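Side-chain contacts in beta-fructofuranosidase (Bifidobacterium adolescentis, PDB 6NOB), which probably hydrolyses beta-fructofuranosides such as sucrose, releasing terminal fructose: residues A29-A34 with H53-A58; L225-R228 with S232-T235; G410-T415 with P419-K424. All coordinates share one frame; numbering follows the deposited sequence.

Contact 1 of 3, residues A29-A34 with H53-A58; sequences AVVTVA and HHFSIA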
ATOM      1  N   ALA A  29     -15.240 -31.121   7.998  1.00 61.19           N
ATOM      2  CA  ALA A  29     -14.035 -30.352   8.285  1.00 60.87           C
ATOM      3  C   ALA A  29     -14.167 -29.780   9.690  1.00 60.98           C
ATOM      4  O   ALA A  29     -15.043 -28.945   9.943  1.00 62.48           O
ATOM      5  CB  ALA A  29     -13.831 -29.242   7.255  1.00 58.93           C
ATOM      6  N   VAL A  30     -13.305 -30.234  10.601  1.00 56.89           N
ATOM      7  CA  VAL A  30     -13.459 -29.968  12.026  1.00 54.15           C
ATOM      8  C   VAL A  30     -12.171 -29.394  12.601  1.00 52.74           C
ATOM      9  O   VAL A  30     -11.063 -29.737  12.177  1.00 51.51           O
ATOM     10  CB  VAL A  30     -13.862 -31.250  12.796  1.00 55.16           C
ATOM     11  CG1 VAL A  30     -14.267 -30.922  14.224  1.00 58.90           C
ATOM     12  CG2 VAL A  30     -14.993 -31.966  12.084  1.00 58.39           C
ATOM     13  N   VAL A  31     -12.334 -28.503  13.576  1.00 53.60           N
ATOM     14  CA  VAL A  31     -11.256 -28.045  14.443  1.00 51.72           C
ATOM     15  C   VAL A  31     -11.676 -28.302  15.881  1.00 54.95           C
ATOM     16  O   VAL A  31     -12.808 -27.995  16.270  1.00 58.28           O
ATOM     17  CB  VAL A  31     -10.932 -26.552  14.238  1.00 52.31           C
ATOM     18  CG1 VAL A  31      -9.663 -26.186  14.992  1.00 48.68           C
ATOM     19  CG2 VAL A  31     -10.799 -26.234  12.760  1.00 54.10           C
ATOM     20  N   THR A  32     -10.769 -28.870  16.670  1.00 55.17           N
ATOM     21  CA  THR A  32     -11.038 -29.130  18.073  1.00 57.36           C
ATOM     22  C   THR A  32      -9.887 -28.620  18.926  1.00 59.37           C
ATOM     23  O   THR A  32      -8.760 -28.451  18.455  1.00 57.77           O
ATOM     24  CB  THR A  32     -11.267 -30.624  18.342  1.00 60.72           C
ATOM     25  OG1 THR A  32     -10.217 -31.388  17.738  1.00 64.00           O
ATOM     26  CG2 THR A  32     -12.607 -31.064  17.772  1.00 62.71           C
ATOM     27  N   VAL A  33     -10.201 -28.354  20.193  1.00 59.82           N
ATOM     28  CA  VAL A  33      -9.227 -27.929  21.191  1.00 57.29           C
ATOM     29  C   VAL A  33      -9.379 -28.828  22.407  1.00 63.06           C
ATOM     30  O   VAL A  33     -10.501 -29.145  22.819  1.00 69.36           O
ATOM     31  CB  VAL A  33      -9.409 -26.446  21.584  1.00 56.04           C
ATOM     32  CG1 VAL A  33      -8.199 -25.948  22.363  1.00 50.85           C
ATOM     33  CG2 VAL A  33      -9.641 -25.583  20.350  1.00 45.81           C
ATOM     34  N   ALA A  34      -8.250 -29.247  22.975  1.00 64.61           N
ATOM     35  CA  ALA A  34      -8.230 -30.097  24.156  1.00 62.96           C
ATOM     36  C   ALA A  34      -7.230 -29.545  25.162  1.00 66.73           C
ATOM     37  O   ALA A  34      -6.235 -28.917  24.787  1.00 69.54           O
ATOM     38  CB  ALA A  34      -7.872 -31.544  23.799  1.00 58.43           C
ATOM     39  N   HIS A  53     -13.178 -20.777   5.869  1.00 46.85           N
ATOM     40  CA  HIS A  53     -13.892 -20.262   7.028  1.00 42.09           C
ATOM     41  C   HIS A  53     -12.902 -19.715   8.045  1.00 47.14           C
ATOM     42  O   HIS A  53     -11.846 -20.306   8.282  1.00 47.23           O
ATOM     43  CB  HIS A  53     -14.769 -21.345   7.672  1.00 38.94           C
ATOM     44  CG  HIS A  53     -15.600 -20.850   8.816  1.00 44.10           C
ATOM     45  ND1 HIS A  53     -16.789 -20.175   8.638  1.00 44.64           N
ATOM     46  CD2 HIS A  53     -15.412 -20.932  10.155  1.00 43.10           C
ATOM     47  CE1 HIS A  53     -17.298 -19.864   9.817  1.00 43.75           C
ATOM     48  NE2 HIS A  53     -16.482 -20.310  10.754  1.00 44.94           N
ATOM     49  N   HIS A  54     -13.263 -18.581   8.640  1.00 47.20           N
ATOM     50  CA  HIS A  54     -12.489 -17.967   9.712  1.00 45.79           C
ATOM     51  C   HIS A  54     -13.086 -18.418  11.040  1.00 44.15           C
ATOM     52  O   HIS A  54     -14.198 -18.013  11.397  1.00 46.19           O
ATOM     53  CB  HIS A  54     -12.508 -16.445   9.574  1.00 44.63           C
ATOM     54  CG  HIS A  54     -11.921 -15.712  10.743  1.00 48.30           C
ATOM     55  ND1 HIS A  54     -12.111 -14.360  10.939  1.00 46.88           N
ATOM     56  CD2 HIS A  54     -11.139 -16.132  11.767  1.00 48.94           C
ATOM     57  CE1 HIS A  54     -11.481 -13.981  12.036  1.00 42.76           C
ATOM     58  NE2 HIS A  54     -10.885 -15.038  12.558  1.00 49.42           N
ATOM     59  N   PHE A  55     -12.353 -19.262  11.763  1.00 41.24           N
ATOM     60  CA  PHE A  55     -12.772 -19.732  13.076  1.00 37.73           C
ATOM     61  C   PHE A  55     -12.296 -18.773  14.157  1.00 44.63           C
ATOM     62  O   PHE A  55     -11.180 -18.250  14.092  1.00 48.40           O
ATOM     63  CB  PHE A  55     -12.214 -21.127  13.366  1.00 43.57           C
ATOM     64  CG  PHE A  55     -12.762 -22.206  12.481  1.00 47.28           C
ATOM     65  CD1 PHE A  55     -13.909 -22.893  12.837  1.00 47.60           C
ATOM     66  CD2 PHE A  55     -12.117 -22.551  11.307  1.00 52.47           C
ATOM     67  CE1 PHE A  55     -14.412 -23.895  12.031  1.00 48.16           C
ATOM     68  CE2 PHE A  55     -12.614 -23.553  10.496  1.00 53.97           C
ATOM     69  CZ  PHE A  55     -13.762 -24.227  10.860  1.00 51.93           C
ATOM     70  N   SER A  56     -13.149 -18.551  15.153  1.00 35.19           N
ATOM     71  CA  SER A  56     -12.784 -17.817  16.361  1.00 49.77           C
ATOM     72  C   SER A  56     -13.220 -18.670  17.543  1.00 50.56           C
ATOM     73  O   SER A  56     -14.419 -18.799  17.811  1.00 54.42           O
ATOM     74  CB  SER A  56     -13.435 -16.435  16.401  1.00 46.68           C
ATOM     75  OG  SER A  56     -12.577 -15.457  15.840  1.00 48.84           O
ATOM     76  N   ILE A  57     -12.254 -19.261  18.239  1.00 53.37           N
ATOM     77  CA  ILE A  57     -12.513 -20.272  19.255  1.00 54.91           C
ATOM     78  C   ILE A  57     -12.067 -19.738  20.607  1.00 58.69           C
ATOM     79  O   ILE A  57     -10.940 -19.248  20.748  1.00 63.26           O
ATOM     80  CB  ILE A  57     -11.796 -21.594  18.925  1.00 52.50           C
ATOM     81  CG1 ILE A  57     -12.207 -22.082  17.535  1.00 46.36           C
ATOM     82  CG2 ILE A  57     -12.101 -22.644  19.980  1.00 55.57           C
ATOM     83  CD1 ILE A  57     -11.206 -23.016  16.893  1.00 45.71           C
ATOM     84  N   ALA A  58     -12.950 -19.835  21.598  1.00 55.63           N
ATOM     85  CA  ALA A  58     -12.601 -19.447  22.956  1.00 51.87           C
ATOM     86  C   ALA A  58     -11.628 -20.455  23.551  1.00 56.28           C
ATOM     87  O   ALA A  58     -11.847 -21.669  23.471  1.00 59.16           O
ATOM     88  CB  ALA A  58     -13.857 -19.347  23.819  1.00 44.60           C
TER
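Val31 lays its CG2 methyl over one face of the Phe55 ring, a CH-pi contact in which the methyl stands 4.0 Å from the ring centroid and 14° off the ring normal. It sits a little toward the rim, nearest CE2. The opposite face is taken by His53, whose CD2 lies over the ring centre, 3.5 Å above the plane, so the phenyl group is clamped between its own strand and the strand across from it.

The remaining contacts are purely aliphatic. Val31 has its CG1 anti to the backbone N (chi1 -171°), and this second branch meets Ile57 CD1 at 4.0 Å. Ile57 reaches back toward Val31 with its long arm, while CG2, its short arm, runs alongside Val33 CG2 the opposite way, at 3.9 Å.

All four residues are buried, and the surroundings extend the same apolar layer: Leu19 and Val67 touch Val31, Ala21 and Met46 touch Phe55, and Val65 touches Val33. The two strands belong to different four-stranded antiparallel sheets, their axes 9.1 Å apart and crossing at -21°. Side-chain interlock across such a gap, between sheets that are nearly aligned, is the hallmark of a beta-sandwich, here built from the N-terminal part of the chain.

Contact 2 of 3, residues L225-R228 with S232-T235; sequences LETR and SSVT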
ATOM      1  N   LEU A 225     -17.703  -7.412  -6.351  1.00 36.33           N
ATOM      2  CA  LEU A 225     -18.341  -8.674  -6.704  1.00 34.14           C
ATOM      3  C   LEU A 225     -18.195  -8.871  -8.203  1.00 38.22           C
ATOM      4  O   LEU A 225     -18.597  -8.001  -8.982  1.00 38.65           O
ATOM      5  CB  LEU A 225     -19.817  -8.685  -6.301  1.00 30.35           C
ATOM      6  CG  LEU A 225     -20.672  -9.787  -6.923  1.00 32.78           C
ATOM      7  CD1 LEU A 225     -20.247 -11.157  -6.409  1.00 26.88           C
ATOM      8  CD2 LEU A 225     -22.144  -9.533  -6.643  1.00 32.42           C
ATOM      9  N   GLU A 226     -17.627 -10.006  -8.605  1.00 34.22           N
ATOM     10  CA  GLU A 226     -17.331 -10.246 -10.011  1.00 36.82           C
ATOM     11  C   GLU A 226     -17.480 -11.726 -10.328  1.00 39.47           C
ATOM     12  O   GLU A 226     -16.964 -12.575  -9.597  1.00 44.73           O
ATOM     13  CB  GLU A 226     -15.914  -9.778 -10.358  1.00 36.02           C
ATOM     14  CG  GLU A 226     -15.439 -10.207 -11.736  1.00 40.82           C
ATOM     15  CD  GLU A 226     -14.047  -9.700 -12.057  1.00 45.38           C
ATOM     16  OE1 GLU A 226     -13.429  -9.063 -11.178  1.00 45.16           O
ATOM     17  OE2 GLU A 226     -13.568  -9.944 -13.186  1.00 52.19           O
ATOM     18  N   THR A 227     -18.182 -12.024 -11.418  1.00 33.12           N
ATOM     19  CA  THR A 227     -18.245 -13.380 -11.946  1.00 39.10           C
ATOM     20  C   THR A 227     -16.955 -13.670 -12.704  1.00 42.92           C
ATOM     21  O   THR A 227     -16.654 -12.996 -13.694  1.00 46.52           O
ATOM     22  CB  THR A 227     -19.459 -13.535 -12.860  1.00 41.13           C
ATOM     23  OG1 THR A 227     -20.639 -13.107 -12.165  1.00 37.29           O
ATOM     24  CG2 THR A 227     -19.626 -14.985 -13.302  1.00 32.01           C
ATOM     25  N   ARG A 228     -16.194 -14.660 -12.233  1.00 43.98           N
ATOM     26  CA  ARG A 228     -14.908 -14.996 -12.838  1.00 41.38           C
ATOM     27  C   ARG A 228     -15.049 -15.207 -14.340  1.00 44.89           C
ATOM     28  O   ARG A 228     -15.883 -15.995 -14.796  1.00 41.98           O
ATOM     29  CB  ARG A 228     -14.330 -16.257 -12.190  1.00 41.72           C
ATOM     30  CG  ARG A 228     -13.938 -16.108 -10.729  1.00 43.05           C
ATOM     31  CD  ARG A 228     -13.311 -17.396 -10.205  1.00 43.40           C
ATOM     32  NE  ARG A 228     -13.389 -17.494  -8.749  1.00 50.94           N
ATOM     33  CZ  ARG A 228     -12.438 -17.073  -7.920  1.00 54.98           C
ATOM     34  NH1 ARG A 228     -11.330 -16.527  -8.401  1.00 56.84           N
ATOM     35  NH2 ARG A 228     -12.593 -17.200  -6.608  1.00 50.09           N
ATOM     36  N   SER A 232     -17.765  -7.739 -17.684  1.00 38.99           N
ATOM     37  CA  SER A 232     -19.010  -6.983 -17.669  1.00 37.64           C
ATOM     38  C   SER A 232     -19.879  -7.291 -16.460  1.00 36.30           C
ATOM     39  O   SER A 232     -20.933  -6.664 -16.305  1.00 41.55           O
ATOM     40  CB  SER A 232     -19.794  -7.250 -18.956  1.00 35.86           C
ATOM     41  OG  SER A 232     -20.521  -8.464 -18.869  1.00 35.29           O
ATOM     42  N   SER A 233     -19.471  -8.232 -15.614  1.00 38.54           N
ATOM     43  CA  SER A 233     -20.186  -8.567 -14.392  1.00 38.24           C
ATOM     44  C   SER A 233     -19.634  -7.851 -13.167  1.00 37.95           C
ATOM     45  O   SER A 233     -20.170  -8.036 -12.069  1.00 42.95           O
ATOM     46  CB  SER A 233     -20.138 -10.079 -14.156  1.00 36.85           C
ATOM     47  OG  SER A 233     -18.872 -10.464 -13.646  1.00 41.87           O
ATOM     48  N   VAL A 234     -18.581  -7.046 -13.329  1.00 29.43           N
ATOM     49  CA  VAL A 234     -17.944  -6.399 -12.185  1.00 36.19           C
ATOM     50  C   VAL A 234     -18.941  -5.459 -11.520  1.00 36.88           C
ATOM     51  O   VAL A 234     -19.492  -4.556 -12.160  1.00 38.08           O
ATOM     52  CB  VAL A 234     -16.671  -5.660 -12.615  1.00 37.14           C
ATOM     53  CG1 VAL A 234     -16.248  -4.658 -11.548  1.00 35.23           C
ATOM     54  CG2 VAL A 234     -15.547  -6.654 -12.896  1.00 32.57           C
ATOM     55  N   THR A 235     -19.177  -5.674 -10.230  1.00 39.55           N
ATOM     56  CA  THR A 235     -20.131  -4.898  -9.443  1.00 35.34           C
ATOM     57  C   THR A 235     -19.374  -4.281  -8.271  1.00 36.39           C
ATOM     58  O   THR A 235     -19.084  -4.966  -7.285  1.00 35.49           O
ATOM     59  CB  THR A 235     -21.279  -5.784  -8.963  1.00 31.23           C
ATOM     60  OG1 THR A 235     -21.845  -6.481 -10.080  1.00 34.27           O
ATOM     61  CG2 THR A 235     -22.361  -4.956  -8.288  1.00 31.74           C
TER
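Ser233 OG takes the backbone N-H of Thr227 in a bond of 2.8 Å between OG and Thr227 N, somewhat bent at 141°. The hydroxyl is brought there by a chi1 of 77°, which wedges OG between its own backbone N and carbonyl carbon and also sets it 3.2 Å from Thr227 CB. Next to this, Glu226 runs out extended across Val234, crossing it at a slant; Val234 CG2 touches Glu226 CD at 3.5 Å and also lies against CG. Beside it, Leu225 and Thr235 form an antiparallel hydrogen-bonded pair, with Leu225 N to Thr235 O at 3.0 Å and Thr235 N to Leu225 O at 2.7 Å.

One step outward, Thr235 OG1 donates to Ser233 O from above that carbonyl's plane, 3.0 Å away, tying the returning segment to itself. Farther out, Ser233 OG is also hydrogen-bonded to Asp230 O within the turn, and Glu226 OE1 to His224 NE2. Replacing Glu226 with a glycine is likely to leave His224 NE2 without its carboxylate partner and strip Val234 CG2 of the cover the glutamate chain gives it.

The chemistry implies a turn closed mainly by polar bonds: as the ladder ends, a serine hydroxyl gripped by two bonds takes over from backbone pairing.

Contact 3 of 3, residues G410-T415 with P419-K424; sequences GDLVNT and PKLDVK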
ATOM      1  N   GLY A 410      -2.862  22.098  -8.455  1.00 42.49           N
ATOM      2  CA  GLY A 410      -3.490  23.264  -9.045  1.00 44.96           C
ATOM      3  C   GLY A 410      -4.509  23.881  -8.115  1.00 44.39           C
ATOM      4  O   GLY A 410      -4.447  23.708  -6.896  1.00 48.51           O
ATOM      5  N   ASP A 411      -5.453  24.608  -8.706  1.00 46.90           N
ATOM      6  CA  ASP A 411      -6.492  25.311  -7.967  1.00 46.27           C
ATOM      7  C   ASP A 411      -7.839  24.648  -8.215  1.00 49.24           C
ATOM      8  O   ASP A 411      -8.228  24.433  -9.368  1.00 49.92           O
ATOM      9  CB  ASP A 411      -6.552  26.785  -8.373  1.00 45.82           C
ATOM     10  CG  ASP A 411      -5.190  27.447  -8.365  1.00 57.73           C
ATOM     11  OD1 ASP A 411      -4.370  27.118  -7.483  1.00 60.43           O
ATOM     12  OD2 ASP A 411      -4.938  28.298  -9.243  1.00 63.91           O
ATOM     13  N   LEU A 412      -8.541  24.322  -7.133  1.00 45.85           N
ATOM     14  CA  LEU A 412      -9.925  23.867  -7.212  1.00 40.96           C
ATOM     15  C   LEU A 412     -10.817  25.059  -7.534  1.00 46.60           C
ATOM     16  O   LEU A 412     -10.946  25.979  -6.722  1.00 54.81           O
ATOM     17  CB  LEU A 412     -10.332  23.225  -5.891  1.00 39.27           C
ATOM     18  CG  LEU A 412     -11.175  21.954  -5.916  1.00 39.83           C
ATOM     19  CD1 LEU A 412     -10.548  20.909  -6.820  1.00 39.15           C
ATOM     20  CD2 LEU A 412     -11.323  21.427  -4.503  1.00 33.64           C
ATOM     21  N   VAL A 413     -11.437  25.051  -8.710  1.00 49.34           N
ATOM     22  CA  VAL A 413     -12.203  26.197  -9.181  1.00 49.16           C
ATOM     23  C   VAL A 413     -13.675  25.823  -9.297  1.00 52.84           C
ATOM     24  O   VAL A 413     -14.038  24.654  -9.467  1.00 50.20           O
ATOM     25  CB  VAL A 413     -11.670  26.727 -10.531  1.00 48.93           C
ATOM     26  CG1 VAL A 413     -10.216  27.144 -10.393  1.00 51.50           C
ATOM     27  CG2 VAL A 413     -11.819  25.672 -11.612  1.00 45.98           C
ATOM     28  N   ASN A 414     -14.523  26.843  -9.207  1.00 56.96           N
ATOM     29  CA  ASN A 414     -15.965  26.688  -9.318  1.00 54.40           C
ATOM     30  C   ASN A 414     -16.384  26.810 -10.778  1.00 60.40           C
ATOM     31  O   ASN A 414     -16.016  27.773 -11.456  1.00 72.71           O
ATOM     32  CB  ASN A 414     -16.676  27.749  -8.477  1.00 58.15           C
ATOM     33  CG  ASN A 414     -17.875  27.202  -7.739  1.00 72.35           C
ATOM     34  OD1 ASN A 414     -18.085  25.990  -7.683  1.00 78.83           O
ATOM     35  ND2 ASN A 414     -18.672  28.096  -7.165  1.00 76.43           N
ATOM     36  N   THR A 415     -17.142  25.829 -11.261  1.00 53.88           N
ATOM     37  CA  THR A 415     -17.675  25.854 -12.617  1.00 57.68           C
ATOM     38  C   THR A 415     -19.166  25.543 -12.588  1.00 65.32           C
ATOM     39  O   THR A 415     -19.731  25.175 -11.555  1.00 67.39           O
ATOM     40  CB  THR A 415     -16.956  24.859 -13.544  1.00 49.77           C
ATOM     41  OG1 THR A 415     -17.511  23.548 -13.369  1.00 46.61           O
ATOM     42  CG2 THR A 415     -15.456  24.827 -13.268  1.00 42.99           C
ATOM     43  N   PRO A 419     -17.163  21.186  -9.044  1.00 46.26           N
ATOM     44  CA  PRO A 419     -15.759  21.505  -8.744  1.00 43.91           C
ATOM     45  C   PRO A 419     -14.823  20.810  -9.721  1.00 45.22           C
ATOM     46  O   PRO A 419     -14.981  19.625 -10.020  1.00 50.99           O
ATOM     47  CB  PRO A 419     -15.569  20.984  -7.312  1.00 42.78           C
ATOM     48  CG  PRO A 419     -16.961  20.716  -6.792  1.00 40.79           C
ATOM     49  CD  PRO A 419     -17.776  20.363  -7.991  1.00 42.63           C
ATOM     50  N   LYS A 420     -13.846  21.563 -10.217  1.00 41.96           N
ATOM     51  CA  LYS A 420     -12.858  21.063 -11.160  1.00 39.82           C
ATOM     52  C   LYS A 420     -11.470  21.467 -10.691  1.00 46.74           C
ATOM     53  O   LYS A 420     -11.259  22.603 -10.257  1.00 51.48           O
ATOM     54  CB  LYS A 420     -13.105  21.606 -12.574  1.00 39.35           C
ATOM     55  CG  LYS A 420     -14.516  21.378 -13.103  1.00 43.95           C
ATOM     56  CD  LYS A 420     -14.777  19.908 -13.417  1.00 43.91           C
ATOM     57  CE  LYS A 420     -16.208  19.697 -13.903  1.00 39.17           C
ATOM     58  NZ  LYS A 420     -16.583  18.259 -13.944  1.00 38.11           N
ATOM     59  N   LEU A 421     -10.526  20.535 -10.777  1.00 45.85           N
ATOM     60  CA  LEU A 421      -9.133  20.843 -10.476  1.00 45.47           C
ATOM     61  C   LEU A 421      -8.486  21.455 -11.713  1.00 50.46           C
ATOM     62  O   LEU A 421      -8.304  20.778 -12.730  1.00 50.00           O
ATOM     63  CB  LEU A 421      -8.382  19.592 -10.034  1.00 42.11           C
ATOM     64  CG  LEU A 421      -6.873  19.793  -9.885  1.00 37.89           C
ATOM     65  CD1 LEU A 421      -6.564  20.793  -8.778  1.00 35.05           C
ATOM     66  CD2 LEU A 421      -6.166  18.470  -9.633  1.00 36.27           C
ATOM     67  N   ASP A 422      -8.146  22.739 -11.632  1.00 51.79           N
ATOM     68  CA  ASP A 422      -7.401  23.414 -12.691  1.00 48.01           C
ATOM     69  C   ASP A 422      -5.940  22.997 -12.560  1.00 49.49           C
ATOM     70  O   ASP A 422      -5.198  23.540 -11.738  1.00 53.85           O
ATOM     71  CB  ASP A 422      -7.572  24.926 -12.586  1.00 47.80           C
ATOM     72  CG  ASP A 422      -6.869  25.677 -13.705  1.00 53.04           C
ATOM     73  OD1 ASP A 422      -6.439  25.033 -14.685  1.00 54.57           O
ATOM     74  OD2 ASP A 422      -6.745  26.916 -13.600  1.00 54.63           O
ATOM     75  N   VAL A 423      -5.525  22.023 -13.369  1.00 42.45           N
ATOM     76  CA  VAL A 423      -4.184  21.457 -13.248  1.00 39.12           C
ATOM     77  C   VAL A 423      -3.157  22.478 -13.716  1.00 42.96           C
ATOM     78  O   VAL A 423      -3.197  22.940 -14.862  1.00 46.85           O
ATOM     79  CB  VAL A 423      -4.061  20.154 -14.046  1.00 40.33           C
ATOM     80  CG1 VAL A 423      -2.668  19.565 -13.873  1.00 42.69           C
ATOM     81  CG2 VAL A 423      -5.130  19.157 -13.614  1.00 35.05           C
ATOM     82  N   LYS A 424      -2.225  22.830 -12.828  1.00 43.56           N
ATOM     83  CA  LYS A 424      -1.087  23.668 -13.182  1.00 39.63           C
ATOM     84  C   LYS A 424       0.193  22.873 -13.397  1.00 39.25           C
ATOM     85  O   LYS A 424       1.103  23.369 -14.071  1.00 47.66           O
ATOM     86  CB  LYS A 424      -0.833  24.723 -12.098  1.00 44.63           C
ATOM     87  CG  LYS A 424      -2.022  25.619 -11.787  1.00 52.44           C
ATOM     88  CD  LYS A 424      -2.429  26.462 -12.982  1.00 59.02           C
ATOM     89  CE  LYS A 424      -3.397  27.559 -12.568  1.00 65.69           C
ATOM     90  NZ  LYS A 424      -3.807  28.412 -13.717  1.00 70.53           N
TER
HETATM   91  O   HOH W   1      -6.981  28.958 -11.525  1.00 56.13           O
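Gly410 lies tight against Asp422: its CA comes within 3.2 Å of Asp422 O in a CA-H...O contact, and a CB on the glycine would run into that oxygen. Leu421 CD1 closes in beside it, 3.8 Å from Gly410 C. On the same face Leu412 bends its CD1 toward Leu421, reaching CB at 4.1 Å, and both leucines rest on Thr386 of the adjoining strand. The backbone matches this tightness, with Val413 N to Lys420 O at 2.9 Å and almost straight (175°), while Val413 CG2 lies 3.4 Å from Lys420 O.

These strands are the two arms of a beta hairpin, 405-415 and 418-428, in a sheet consistent with a blade of the five-bladed propeller of family 32. Near the turn, the side chains of Thr415 and Lys420 cross at about a right angle, CG2 of the one against CG of the other; Lys420 NZ itself goes on to Pro361 O.

On the face that carries Asp411, Val413, Lys420 and Asp422, the packing loosens at the Asp411-Asp422 end, where a water donates to both Asp411 OD2 and Asp422 OD2, bridging carboxylates whose OD2 atoms stand 4.9 Å apart. Lys424 NZ makes a salt bridge of 3.3 Å to Asp422 OD2, its hydrogen bond weak, which probably eases the repulsion; Asp411 OD2 touches Lys424 at CE, 3.7 Å away, with the ammonium itself not in contact.

How the contacts relate
The three contacts follow one another along the chain without touching. Contact 1 joins two sheets face to face, whereas contacts 2 and 3 both join consecutive antiparallel strands of a hairpin, contact 2 where its ladder gives way to the turn, contact 3 along its length. Contacts 1 and 3 lie on opposite sides of the chain's centre, their centres about 54 Å apart. Contact 2 lies off the line between them, its centre about 32 Å from that of contact 1 and about 34 Å from that of contact 3. Small molecules, probably from the crystallisation liquor, sit nearby: 1,2-ethanediol about 3 Å from the Glu226 side chain, and di(hydroxyethyl)ether hydrogen-bonded to Asn414.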